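Local coordinates for 2,3-dehydroadipyl-CoA hydratase (Escherichia coli, PDB 4FZW), which catalyses the reversible hydration of 2,3-dehydroadipyl-CoA to 3-hydroxyadipyl-CoA in the degradation of phenylacetate, at residues P97-V102 with S195-H200; C117-A122 with L191-K196. All coordinates share one frame; numbering follows the deposited sequence.

Contact 1. Residues P97-V102 with S195-H200; sequences PLIAAV and SKMARH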
ATOM      1  N   PRO B  97     -25.747   2.302  -0.384  1.00 39.81           N
ATOM      2  CA  PRO B  97     -25.634   2.330  -1.852  1.00 40.49           C
ATOM      3  C   PRO B  97     -26.085   3.655  -2.463  1.00 38.56           C
ATOM      4  O   PRO B  97     -27.117   4.215  -2.096  1.00 38.97           O
ATOM      5  CB  PRO B  97     -26.546   1.191  -2.287  1.00 40.09           C
ATOM      6  CG  PRO B  97     -26.361   0.184  -1.158  1.00 42.24           C
ATOM      7  CD  PRO B  97     -26.285   1.020   0.105  1.00 34.39           C
ATOM      8  N   LEU B  98     -25.288   4.156  -3.396  1.00 38.70           N
ATOM      9  CA  LEU B  98     -25.508   5.471  -3.961  1.00 36.65           C
ATOM     10  C   LEU B  98     -25.416   5.360  -5.472  1.00 37.46           C
ATOM     11  O   LEU B  98     -24.359   5.037  -6.033  1.00 39.21           O
ATOM     12  CB  LEU B  98     -24.470   6.459  -3.417  1.00 33.58           C
ATOM     13  CG  LEU B  98     -24.587   7.952  -3.719  1.00 35.70           C
ATOM     14  CD1 LEU B  98     -25.912   8.532  -3.270  1.00 36.84           C
ATOM     15  CD2 LEU B  98     -23.431   8.686  -3.064  1.00 36.23           C
ATOM     16  N   ILE B  99     -26.541   5.624  -6.123  1.00 38.71           N
ATOM     17  CA  ILE B  99     -26.637   5.521  -7.567  1.00 35.39           C
ATOM     18  C   ILE B  99     -26.782   6.914  -8.202  1.00 38.04           C
ATOM     19  O   ILE B  99     -27.606   7.740  -7.771  1.00 35.25           O
ATOM     20  CB  ILE B  99     -27.786   4.564  -7.991  1.00 36.42           C
ATOM     21  CG1 ILE B  99     -27.525   3.147  -7.446  1.00 35.58           C
ATOM     22  CG2 ILE B  99     -27.895   4.514  -9.504  1.00 39.56           C
ATOM     23  CD1 ILE B  99     -28.773   2.282  -7.314  1.00 33.13           C
ATOM     24  N   ALA B 100     -25.949   7.182  -9.202  1.00 35.49           N
ATOM     25  CA  ALA B 100     -26.040   8.419  -9.952  1.00 35.22           C
ATOM     26  C   ALA B 100     -26.801   8.119 -11.235  1.00 36.94           C
ATOM     27  O   ALA B 100     -26.363   7.285 -12.024  1.00 38.58           O
ATOM     28  CB  ALA B 100     -24.659   8.942 -10.280  1.00 33.18           C
ATOM     29  N   ALA B 101     -27.941   8.777 -11.435  1.00 36.35           N
ATOM     30  CA  ALA B 101     -28.682   8.675 -12.689  1.00 35.96           C
ATOM     31  C   ALA B 101     -28.365   9.899 -13.502  1.00 37.99           C
ATOM     32  O   ALA B 101     -28.860  10.986 -13.210  1.00 37.92           O
ATOM     33  CB  ALA B 101     -30.164   8.606 -12.416  1.00 37.66           C
ATOM     34  N   VAL B 102     -27.526   9.727 -14.514  1.00 37.18           N
ATOM     35  CA  VAL B 102     -27.026  10.871 -15.257  1.00 35.27           C
ATOM     36  C   VAL B 102     -27.723  11.040 -16.608  1.00 37.70           C
ATOM     37  O   VAL B 102     -27.711  10.154 -17.444  1.00 35.45           O
ATOM     38  CB  VAL B 102     -25.500  10.794 -15.450  1.00 36.04           C
ATOM     39  CG1 VAL B 102     -24.944  12.104 -16.040  1.00 34.36           C
ATOM     40  CG2 VAL B 102     -24.823  10.461 -14.147  1.00 32.09           C
ATOM     41  N   SER B 195     -34.519   0.146  -6.208  1.00 42.91           N
ATOM     42  CA  SER B 195     -35.617  -0.571  -5.571  1.00 42.76           C
ATOM     43  C   SER B 195     -35.274  -2.032  -5.423  1.00 42.60           C
ATOM     44  O   SER B 195     -35.613  -2.657  -4.420  1.00 44.76           O
ATOM     45  CB  SER B 195     -36.911  -0.394  -6.358  1.00 40.57           C
ATOM     46  OG  SER B 195     -37.347   0.939  -6.209  1.00 47.95           O
ATOM     47  N   LYS B 196     -34.603  -2.566  -6.436  1.00 40.24           N
ATOM     48  CA  LYS B 196     -34.095  -3.921  -6.397  1.00 46.71           C
ATOM     49  C   LYS B 196     -33.008  -4.066  -5.319  1.00 42.99           C
ATOM     50  O   LYS B 196     -32.984  -5.039  -4.567  1.00 44.76           O
ATOM     51  CB  LYS B 196     -33.550  -4.301  -7.776  1.00 45.34           C
ATOM     52  CG  LYS B 196     -32.640  -5.509  -7.746  1.00 53.82           C
ATOM     53  CD  LYS B 196     -33.051  -6.533  -8.779  1.00 57.89           C
ATOM     54  CE  LYS B 196     -32.831  -6.008 -10.171  1.00 68.85           C
ATOM     55  NZ  LYS B 196     -33.177  -7.041 -11.186  1.00 80.73           N
ATOM     56  N   MET B 197     -32.111  -3.094  -5.228  1.00 38.05           N
ATOM     57  CA  MET B 197     -31.108  -3.162  -4.171  1.00 45.42           C
ATOM     58  C   MET B 197     -31.776  -3.059  -2.791  1.00 42.87           C
ATOM     59  O   MET B 197     -31.608  -3.954  -1.966  1.00 39.38           O
ATOM     60  CB  MET B 197     -29.975  -2.153  -4.391  1.00 41.10           C
ATOM     61  CG  MET B 197     -29.155  -2.469  -5.646  1.00 41.53           C
ATOM     62  SD  MET B 197     -27.917  -1.212  -5.929  1.00 48.62           S
ATOM     63  CE  MET B 197     -28.548   0.024  -4.806  1.00 43.84           C
ATOM     64  N   ALA B 198     -32.585  -2.017  -2.593  1.00 44.55           N
ATOM     65  CA  ALA B 198     -33.349  -1.779  -1.364  1.00 40.98           C
ATOM     66  C   ALA B 198     -34.205  -2.962  -0.892  1.00 41.20           C
ATOM     67  O   ALA B 198     -34.824  -2.924   0.172  1.00 38.51           O
ATOM     68  CB  ALA B 198     -34.234  -0.553  -1.552  1.00 41.15           C
ATOM     69  N   ARG B 199     -34.251  -4.009  -1.692  1.00 42.61           N
ATOM     70  CA  ARG B 199     -35.079  -5.149  -1.370  1.00 46.57           C
ATOM     71  C   ARG B 199     -34.285  -6.119  -0.509  1.00 39.57           C
ATOM     72  O   ARG B 199     -34.840  -6.981   0.174  1.00 39.09           O
ATOM     73  CB  ARG B 199     -35.580  -5.775  -2.673  1.00 48.42           C
ATOM     74  CG  ARG B 199     -36.005  -7.212  -2.595  1.00 52.61           C
ATOM     75  CD  ARG B 199     -37.073  -7.490  -3.645  1.00 57.77           C
ATOM     76  NE  ARG B 199     -36.695  -7.045  -4.984  1.00 56.07           N
ATOM     77  CZ  ARG B 199     -37.321  -7.434  -6.090  1.00 70.70           C
ATOM     78  NH1 ARG B 199     -38.344  -8.272  -6.004  1.00 68.39           N
ATOM     79  NH2 ARG B 199     -36.929  -6.996  -7.282  1.00 62.37           N
ATOM     80  N   HIS B 200     -32.972  -5.940  -0.535  1.00 41.37           N
ATOM     81  CA  HIS B 200     -32.052  -6.784   0.227  1.00 41.72           C
ATOM     82  C   HIS B 200     -31.759  -6.212   1.624  1.00 38.62           C
ATOM     83  O   HIS B 200     -32.097  -5.070   1.936  1.00 33.64           O
ATOM     84  CB  HIS B 200     -30.758  -6.962  -0.563  1.00 36.69           C
ATOM     85  CG  HIS B 200     -30.986  -7.411  -1.978  1.00 39.85           C
ATOM     86  ND1 HIS B 200     -31.942  -8.331  -2.312  1.00 41.13           N
ATOM     87  CD2 HIS B 200     -30.376  -7.042  -3.124  1.00 39.60           C
ATOM     88  CE1 HIS B 200     -31.911  -8.536  -3.620  1.00 40.51           C
ATOM     89  NE2 HIS B 200     -30.972  -7.763  -4.136  1.00 41.94           N
TER
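Pro-97 and Met-197 mark the nearest approach of the two backbones, their CA atoms 8.1 Å apart. Pro-97 leads into strand 98-102, whereas Met-197 lies near the C-terminal end of helix 186-197, where the chain leaves the helix through a type I turn from Met-197 to His-200. Within that turn, His-200 N donates to Met-197 O at 2.8 Å. No hydrogen bond joins the two segments, and the gap between them is bridged by apolar side chains alone, a worked example of how one long flexible residue can couple a helix end to a sheet.

Met-197 carries most of the contact. Its chain runs straight to the sulfur (chi2 176°) and then folds back at chi3, placing the terminal methyl between two residues of the other segment. Met-197 CE lies 3.4 Å from Pro-97 CB, on the proline ring, and equally 3.4 Å from Ile-99 CD1. Ile-99 and Met-197 extend toward one another tip to tip, and the sulfur takes part as well, Met-197 SD being 3.9 Å from Ile-99 CD1. Leu-98, between the two touching residues, directs its side chain to the opposite face of the strand. All three contacting residues are buried.

Strand 52-56 borders the contact, with Val-52 packing on both Ile-99 and Met-197, while Leu-193 and Ala-194, earlier in the helix, also cover Ile-99. A second subunit adds Leu-161 against Pro-97 and Ser-162 against Met-197, and the neighbouring subunit thus adjoins the helix end where it packs on the central sheet.

Contact 2. Residues C117-A122 with L191-K196; sequences CDVVVA and LQLASK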
ATOM      1  N   CYS B 117     -20.153   8.132  -6.915  1.00 29.83           N
ATOM      2  CA  CYS B 117     -21.241   7.191  -6.656  1.00 32.60           C
ATOM      3  C   CYS B 117     -20.813   5.738  -6.904  1.00 31.96           C
ATOM      4  O   CYS B 117     -19.793   5.481  -7.549  1.00 31.35           O
ATOM      5  CB  CYS B 117     -22.493   7.563  -7.468  1.00 35.45           C
ATOM      6  SG  CYS B 117     -23.151   9.232  -7.145  1.00 42.79           S
ATOM      7  N   ASP B 118     -21.568   4.791  -6.366  1.00 28.74           N
ATOM      8  CA  ASP B 118     -21.151   3.398  -6.436  1.00 32.33           C
ATOM      9  C   ASP B 118     -21.437   2.869  -7.840  1.00 39.00           C
ATOM     10  O   ASP B 118     -20.688   2.057  -8.404  1.00 35.72           O
ATOM     11  CB  ASP B 118     -21.897   2.575  -5.381  1.00 34.43           C
ATOM     12  CG  ASP B 118     -21.724   3.135  -3.964  1.00 43.93           C
ATOM     13  OD1 ASP B 118     -20.563   3.292  -3.509  1.00 44.36           O
ATOM     14  OD2 ASP B 118     -22.747   3.435  -3.311  1.00 39.70           O
ATOM     15  N   VAL B 119     -22.519   3.380  -8.417  1.00 35.89           N
ATOM     16  CA  VAL B 119     -22.991   2.919  -9.709  1.00 36.89           C
ATOM     17  C   VAL B 119     -23.476   4.094 -10.537  1.00 37.23           C
ATOM     18  O   VAL B 119     -24.130   5.007 -10.031  1.00 36.18           O
ATOM     19  CB  VAL B 119     -24.169   1.930  -9.549  1.00 38.01           C
ATOM     20  CG1 VAL B 119     -24.535   1.332 -10.902  1.00 34.02           C
ATOM     21  CG2 VAL B 119     -23.835   0.839  -8.500  1.00 31.69           C
ATOM     22  N   VAL B 120     -23.170   4.070 -11.826  1.00 40.13           N
ATOM     23  CA  VAL B 120     -23.736   5.072 -12.722  1.00 34.76           C
ATOM     24  C   VAL B 120     -24.585   4.450 -13.809  1.00 38.00           C
ATOM     25  O   VAL B 120     -24.108   3.583 -14.556  1.00 39.50           O
ATOM     26  CB  VAL B 120     -22.674   5.952 -13.384  1.00 36.45           C
ATOM     27  CG1 VAL B 120     -23.349   7.153 -14.079  1.00 36.83           C
ATOM     28  CG2 VAL B 120     -21.640   6.432 -12.348  1.00 33.72           C
ATOM     29  N   VAL B 121     -25.850   4.876 -13.868  1.00 38.96           N
ATOM     30  CA  VAL B 121     -26.743   4.610 -15.002  1.00 36.96           C
ATOM     31  C   VAL B 121     -26.919   5.909 -15.777  1.00 38.78           C
ATOM     32  O   VAL B 121     -27.221   6.952 -15.181  1.00 36.44           O
ATOM     33  CB  VAL B 121     -28.124   4.135 -14.537  1.00 37.20           C
ATOM     34  CG1 VAL B 121     -27.978   2.946 -13.633  1.00 39.97           C
ATOM     35  CG2 VAL B 121     -28.859   5.251 -13.810  1.00 38.77           C
ATOM     36  N   ALA B 122     -26.721   5.851 -17.095  1.00 39.57           N
ATOM     37  CA  ALA B 122     -26.663   7.061 -17.922  1.00 35.62           C
ATOM     38  C   ALA B 122     -27.763   7.115 -18.979  1.00 38.42           C
ATOM     39  O   ALA B 122     -28.345   6.090 -19.346  1.00 38.09           O
ATOM     40  CB  ALA B 122     -25.308   7.172 -18.586  1.00 33.16           C
ATOM     41  N   LEU B 191     -34.145   4.328 -10.595  1.00 37.73           N
ATOM     42  CA  LEU B 191     -35.041   4.063  -9.459  1.00 35.69           C
ATOM     43  C   LEU B 191     -35.450   2.606  -9.340  1.00 36.03           C
ATOM     44  O   LEU B 191     -35.641   2.116  -8.236  1.00 40.46           O
ATOM     45  CB  LEU B 191     -36.290   4.961  -9.484  1.00 37.41           C
ATOM     46  CG  LEU B 191     -36.034   6.458  -9.258  1.00 44.28           C
ATOM     47  CD1 LEU B 191     -37.267   7.271  -9.591  1.00 36.07           C
ATOM     48  CD2 LEU B 191     -35.571   6.711  -7.798  1.00 42.17           C
ATOM     49  N   GLN B 192     -35.571   1.898 -10.462  1.00 37.97           N
ATOM     50  CA  GLN B 192     -35.916   0.467 -10.397  1.00 40.53           C
ATOM     51  C   GLN B 192     -34.727  -0.353  -9.884  1.00 42.85           C
ATOM     52  O   GLN B 192     -34.897  -1.325  -9.133  1.00 42.65           O
ATOM     53  CB  GLN B 192     -36.417  -0.068 -11.742  1.00 37.20           C
ATOM     54  N   LEU B 193     -33.528   0.078 -10.281  1.00 40.05           N
ATOM     55  CA  LEU B 193     -32.273  -0.490  -9.806  1.00 40.26           C
ATOM     56  C   LEU B 193     -32.076  -0.318  -8.297  1.00 41.08           C
ATOM     57  O   LEU B 193     -31.605  -1.233  -7.615  1.00 42.35           O
ATOM     58  CB  LEU B 193     -31.112   0.173 -10.532  1.00 39.35           C
ATOM     59  CG  LEU B 193     -29.727  -0.374 -10.218  1.00 33.91           C
ATOM     60  CD1 LEU B 193     -29.590  -1.794 -10.734  1.00 34.49           C
ATOM     61  CD2 LEU B 193     -28.684   0.531 -10.854  1.00 39.87           C
ATOM     62  N   ALA B 194     -32.432   0.849  -7.770  1.00 38.42           N
ATOM     63  CA  ALA B 194     -32.291   1.096  -6.329  1.00 40.25           C
ATOM     64  C   ALA B 194     -33.351   0.313  -5.590  1.00 41.48           C
ATOM     65  O   ALA B 194     -33.122  -0.133  -4.491  1.00 38.28           O
ATOM     66  CB  ALA B 194     -32.418   2.569  -6.010  1.00 35.61           C
ATOM     67  N   SER B 195     -34.519   0.146  -6.208  1.00 42.91           N
ATOM     68  CA  SER B 195     -35.617  -0.571  -5.571  1.00 42.76           C
ATOM     69  C   SER B 195     -35.274  -2.032  -5.423  1.00 42.60           C
ATOM     70  O   SER B 195     -35.613  -2.657  -4.420  1.00 44.76           O
ATOM     71  CB  SER B 195     -36.911  -0.394  -6.358  1.00 40.57           C
ATOM     72  OG  SER B 195     -37.347   0.939  -6.209  1.00 47.95           O
ATOM     73  N   LYS B 196     -34.603  -2.566  -6.436  1.00 40.24           N
ATOM     74  CA  LYS B 196     -34.095  -3.921  -6.397  1.00 46.71           C
ATOM     75  C   LYS B 196     -33.008  -4.066  -5.319  1.00 42.99           C
ATOM     76  O   LYS B 196     -32.984  -5.039  -4.567  1.00 44.76           O
ATOM     77  CB  LYS B 196     -33.550  -4.301  -7.776  1.00 45.34           C
ATOM     78  CG  LYS B 196     -32.640  -5.509  -7.746  1.00 53.82           C
ATOM     79  CD  LYS B 196     -33.051  -6.533  -8.779  1.00 57.89           C
ATOM     80  CE  LYS B 196     -32.831  -6.008 -10.171  1.00 68.85           C
ATOM     81  NZ  LYS B 196     -33.177  -7.041 -11.186  1.00 80.73           N
TER
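Leu-193 meets strand 119-123 through a single methyl group. Its CD2 lies 3.7 Å from Val-121 CG1, the close part of the contact, where the two side chains pass alongside one another, pointing opposite ways. With CG anti to the backbone N (chi1 -176°), the leucine branch is carried out from the helix toward the strand. Val-119, two residues back and on the same face of the strand, makes the looser second touch, its CG1 4.2 Å from Leu-193 CD2. Val-120, between them, turns to the other face.

The packing thins out away from this point. Leu-193 itself remains partly exposed, although Lys-158 of a second subunit packs on it, and the helix is also partly open to solvent around Ser-195. On this side one carbonyl takes two bonds from within the helix: Leu-191 O accepts both the backbone N of Ser-195, at 3.0 Å, and Ser-195 OG, at 2.9 Å. The two donors approach from opposite faces of the carbonyl plane. Ser-195 chi1, -70°, turns the hydroxyl back along the helix to this carbonyl one turn earlier, where it sits tilted 25° from the plane.

Alternation along the strand thus lets two valines meet one leucine of the helix. Such a helix laid over a largely parallel sheet, with every second strand residue facing it, belongs to the core of the crotonase fold, which is built from repeated beta-beta-alpha units and shared by the enoyl-CoA hydratase/isomerase family.

Contacts 1 and 2 show one helix, 186-197, serving two adjacent parallel strands of the same sheet; the centres of the two contacts lie about 4 Å apart. Leu-193, one turn before Met-197, also reaches Ile-99 and so links them. Both are apolar, lack hydrogen bonds between their segments and belong to the core; contact 1 is fully buried and uses a flexible methionine, while in contact 2 the branched Leu-193 keeps some exposure. Backbone bonds pair the strands, Val-102 N lying 2.9 Å from Val-121 O. Just before strand 119-123, Asp-118 OD2 probably accepts from Leu-98 N and forms a salt bridge with Lys-209. A second subunit borders both contacts.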